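Local coordinates for protein serine protease p27 (Human astrovirus 1, PDB 2W5E) that is the trypsin-like serine protease domain of a viral polyprotein and probably cleaves that polyprotein into its functional products, at residues 11-16 / 93-98. Sequence-based numbering, arbitrary orientation.
Sequences GALCVI and TVMAYV
Leu-13 reaches from one strand onto the other and lies between the side chains of Met-95 and Tyr-97. Its CD1 methyl rests 3.8 Å from CB of Met-95, while CD2 meets the S-methyl end of the same residue, CE, at 4.2 Å; the bend of the thioether at chi3 (-70°) turns that methyl toward CD2. Nearer the backbone, CB of Leu-13 packs 3.7 Å from CE2 of Tyr-97. Val-15 adds its CG2 methyl, 3.7 Å from CD2 of the tyrosine and approaching the ring obliquely, with the two side chains roughly perpendicular. CG2 stands opposite the carbonyl carbon of Val-15, since CG1 takes the place anti to the backbone N (chi1 173°). Strand 13-18 opens the N-terminal six-stranded antiparallel barrel and strand 91-98 the C-terminal one, so this packing joins the two barrels of the chymotrypsin-like fold, between which the catalytic triad of this family is built; Ala-96 lies about 8 Å, side chain to side chain, from catalytic Ser-127. The polar link is indirect: one water donates to O of Leu-13 at 2.6 Å and hydrogen-bonds OH of Tyr-97 at 3.1 Å, lying in the ring plane at its edge. Between the barrels, the backbone N of Tyr-97 hydrogen-bonds OG1 of Thr-24, on strand 21-28, and His-2 of a second subunit meets the tyrosine ring edge-to-face.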
loop_
_atom_site.group_PDB
_atom_site.type_symbol
_atom_site.label_atom_id
_atom_site.label_comp_id
_atom_site.label_asym_id
_atom_site.label_seq_id
_atom_site.Cartn_x
_atom_site.Cartn_y
_atom_site.Cartn_z
ATOM N N GLY A 11 -11.794 1.966 -10.142
ATOM C CA GLY A 11 -11.631 0.523 -10.332
ATOM C C GLY A 11 -12.747 -0.314 -9.726
ATOM O O GLY A 11 -12.828 -1.517 -9.976
ATOM N N ALA A 12 -13.608 0.319 -8.934
ATOM C CA ALA A 12 -14.761 -0.353 -8.352
ATOM C C ALA A 12 -15.998 -0.248 -9.249
ATOM O O ALA A 12 -17.075 -0.687 -8.863
ATOM C CB ALA A 12 -15.067 0.195 -6.959
ATOM N N LEU A 13 -15.827 0.336 -10.433
ATOM C CA LEU A 13 -16.924 0.520 -11.385
ATOM C C LEU A 13 -16.913 -0.522 -12.500
ATOM O O LEU A 13 -15.858 -0.990 -12.919
ATOM C CB LEU A 13 -16.864 1.923 -12.004
ATOM C CG LEU A 13 -17.033 3.139 -11.088
ATOM C CD1 LEU A 13 -16.981 4.423 -11.904
ATOM C CD2 LEU A 13 -18.335 3.051 -10.312
ATOM N N CYS A 14 -18.101 -0.861 -12.990
ATOM C CA CYS A 14 -18.230 -1.653 -14.205
ATOM C C CYS A 14 -19.380 -1.104 -15.049
ATOM O O CYS A 14 -20.113 -0.211 -14.614
ATOM C CB CYS A 14 -18.437 -3.145 -13.885
ATOM S SG CYS A 14 -19.940 -3.547 -12.973
ATOM N N VAL A 15 -19.527 -1.632 -16.255
ATOM C CA VAL A 15 -20.636 -1.240 -17.129
ATOM C C VAL A 15 -21.614 -2.409 -17.249
ATOM O O VAL A 15 -21.199 -3.546 -17.478
ATOM C CB VAL A 15 -20.123 -0.770 -18.517
ATOM C CG1 VAL A 15 -21.281 -0.512 -19.488
ATOM C CG2 VAL A 15 -19.266 0.490 -18.372
ATOM N N ILE A 16 -22.903 -2.125 -17.054
ATOM C CA ILE A 16 -23.963 -3.114 -17.245
ATOM C C ILE A 16 -24.598 -2.914 -18.628
ATOM O O ILE A 16 -25.023 -1.805 -18.970
ATOM C CB ILE A 16 -25.061 -3.023 -16.143
ATOM C CG1 ILE A 16 -24.454 -2.948 -14.726
ATOM C CG2 ILE A 16 -26.084 -4.167 -16.277
ATOM C CD1 ILE A 16 -23.897 -4.242 -14.189
ATOM N N THR A 93 -19.158 12.465 -3.629
ATOM C CA THR A 93 -18.420 12.226 -4.864
ATOM C C THR A 93 -19.278 11.242 -5.672
ATOM O O THR A 93 -19.673 10.194 -5.160
ATOM C CB THR A 93 -17.022 11.592 -4.598
ATOM O OG1 THR A 93 -16.249 12.443 -3.738
ATOM C CG2 THR A 93 -16.251 11.381 -5.908
ATOM N N VAL A 94 -19.594 11.601 -6.912
ATOM C CA VAL A 94 -20.353 10.708 -7.797
ATOM C C VAL A 94 -19.442 10.209 -8.918
ATOM O O VAL A 94 -18.800 11.010 -9.594
ATOM C CB VAL A 94 -21.614 11.402 -8.394
ATOM C CG1 VAL A 94 -22.510 10.380 -9.106
ATOM C CG2 VAL A 94 -22.399 12.123 -7.314
ATOM N N MET A 95 -19.385 8.886 -9.096
ATOM C CA MET A 95 -18.551 8.258 -10.131
ATOM C C MET A 95 -19.431 7.447 -11.063
ATOM O O MET A 95 -20.174 6.577 -10.606
ATOM C CB MET A 95 -17.540 7.281 -9.529
ATOM C CG MET A 95 -16.661 7.780 -8.403
ATOM S SD MET A 95 -15.484 6.473 -7.984
ATOM C CE MET A 95 -16.517 5.229 -7.222
ATOM N N ALA A 96 -19.325 7.712 -12.361
ATOM C CA ALA A 96 -20.176 7.068 -13.358
ATOM C C ALA A 96 -19.437 6.811 -14.663
ATOM O O ALA A 96 -18.465 7.504 -14.988
ATOM C CB ALA A 96 -21.411 7.926 -13.621
ATOM N N TYR A 97 -19.895 5.801 -15.400
ATOM C CA TYR A 97 -19.510 5.645 -16.793
ATOM C C TYR A 97 -20.578 6.295 -17.661
ATOM O O TYR A 97 -21.743 5.910 -17.627
ATOM C CB TYR A 97 -19.312 4.175 -17.177
ATOM C CG TYR A 97 -17.922 3.652 -16.901
ATOM C CD1 TYR A 97 -16.828 4.094 -17.641
ATOM C CD2 TYR A 97 -17.702 2.710 -15.899
ATOM C CE1 TYR A 97 -15.549 3.618 -17.389
ATOM C CE2 TYR A 97 -16.427 2.221 -15.640
ATOM C CZ TYR A 97 -15.357 2.682 -16.383
ATOM O OH TYR A 97 -14.100 2.190 -16.132
ATOM N N VAL A 98 -20.167 7.313 -18.406
ATOM C CA VAL A 98 -21.064 8.047 -19.282
ATOM C C VAL A 98 -20.569 7.799 -20.692
ATOM O O VAL A 98 -19.505 8.282 -21.071
ATOM C CB VAL A 98 -21.072 9.557 -18.955
ATOM C CG1 VAL A 98 -21.990 10.310 -19.908
ATOM C CG2 VAL A 98 -21.491 9.796 -17.502
HETATM O O HOH W 1 -13.795 -0.204 -14.229
#